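Local coordinates for major allergen DAU C 1 (Daucus carota, PDB 2WQL), which is a Bet v 1-family carrot allergen and pathogenesis-related protein of plant defence that probably binds small molecules in an internal pocket, at residues A73-K76 with E77-S80. The protein carries 4 engineered substitutions. Numbering follows the deposited sequence.
Engineered in segment 77-80: Ser80 (natural residue Thr).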
# COMPACT_ATOMS: atom_id res chain seq x y z
N ALA A 73 -8.38 28.59 7.74
CA ALA A 73 -7.67 28.15 8.96
C ALA A 73 -6.24 27.69 8.63
O ALA A 73 -5.98 27.12 7.56
CB ALA A 73 -8.42 27.03 9.66
N VAL A 74 -5.32 27.98 9.54
CA VAL A 74 -3.95 27.47 9.47
C VAL A 74 -3.56 26.92 10.83
O VAL A 74 -3.80 27.56 11.85
CB VAL A 74 -2.94 28.57 9.17
CG1 VAL A 74 -1.64 27.99 8.65
CG2 VAL A 74 -3.48 29.55 8.18
N ASN A 75 -2.98 25.73 10.84
CA ASN A 75 -2.48 25.14 12.06
C ASN A 75 -1.04 24.74 11.83
O ASN A 75 -0.77 23.71 11.24
CB ASN A 75 -3.35 23.97 12.52
CG ASN A 75 -3.05 23.55 13.93
OD1 ASN A 75 -1.89 23.38 14.30
ND2 ASN A 75 -4.10 23.36 14.73
N LYS A 76 -0.13 25.57 12.29
CA LYS A 76 1.30 25.39 12.07
C LYS A 76 1.85 24.14 12.76
O LYS A 76 2.77 23.50 12.24
CB LYS A 76 2.06 26.63 12.55
CG LYS A 76 1.74 27.87 11.72
CD LYS A 76 2.19 29.20 12.38
CE LYS A 76 1.62 30.43 11.61
NZ LYS A 76 2.20 31.72 12.09
N GLU A 77 1.29 23.80 13.91
CA GLU A 77 1.75 22.68 14.70
C GLU A 77 1.26 21.36 14.13
O GLU A 77 1.99 20.37 14.13
CB GLU A 77 1.28 22.86 16.14
CG GLU A 77 1.85 24.11 16.83
CD GLU A 77 3.37 24.02 17.05
OE1 GLU A 77 3.95 22.90 16.94
OE2 GLU A 77 4.00 25.07 17.34
N ALA A 78 0.03 21.35 13.63
CA ALA A 78 -0.56 20.14 13.08
C ALA A 78 -0.28 19.94 11.60
O ALA A 78 -0.59 18.88 11.07
CB ALA A 78 -2.03 20.16 13.32
N LEU A 79 0.31 20.95 10.94
CA LEU A 79 0.54 20.96 9.50
C LEU A 79 -0.77 20.76 8.71
O LEU A 79 -0.83 19.95 7.79
CB LEU A 79 1.57 19.90 9.12
CG LEU A 79 2.83 19.79 9.99
CD1 LEU A 79 3.79 18.76 9.42
CD2 LEU A 79 3.51 21.15 10.16
N SER A 80 -1.81 21.50 9.07
CA SER A 80 -3.04 21.50 8.30
C SER A 80 -3.37 22.90 7.80
O SER A 80 -2.97 23.90 8.40
CB SER A 80 -4.21 20.94 9.11
OG SER A 80 -4.68 21.84 10.09
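Asn75 and Ser80 form an antiparallel hydrogen-bonded pair at the mouth of a hairpin. Asn75 N gives its hydrogen to Ser80 O at 3.1 Å, and Ser80 N returns a longer bond of 3.3 Å to Asn75 O. The Asn75 side chain then turns into the loop: chi1 of -167° sets CG anti to the backbone N, and the chi2 rotation of -48° turns OD1 towards the amides of Glu77 and Ala78. It accepts Ala78 N at 2.9 Å, the donor standing well above the plane of the amide rather than on a lone pair, and weakly receives Glu77 N at 3.2 Å. Asparagine suits this place because its short side chain carries a carbonyl acceptor to the amides of the turn. The methyl of Ala78 packs against the same amide, CB lying 3.6 Å from Asn75 CG, and OG of Ser80, an engineered residue (threonine in the natural protein), lies 3.5 Å from Asn75 CB. Leu79 and Ser80 together face Asn75, a G1 beta bulge closing the connection between strands 66-75 and 80-87 of the Bet v 1 sheet. Leu79 occupies the bulge position with a left-handed backbone conformation, although it is not glycine. Its CB points away from residues 73-76, while the branched end comes back nearer to them and packs on Ala16 and Phe20 of helix 16-25, as Val74 does on Val24. Lys76, at the exposed corner, can reach its charged end into solvent while its side chain also touches Leu25 of that helix. Across the assembly, Lys115 of the second subunit donates from NZ to Ala78 O, and Val103 of that subunit packs on Ala78 and Ser80.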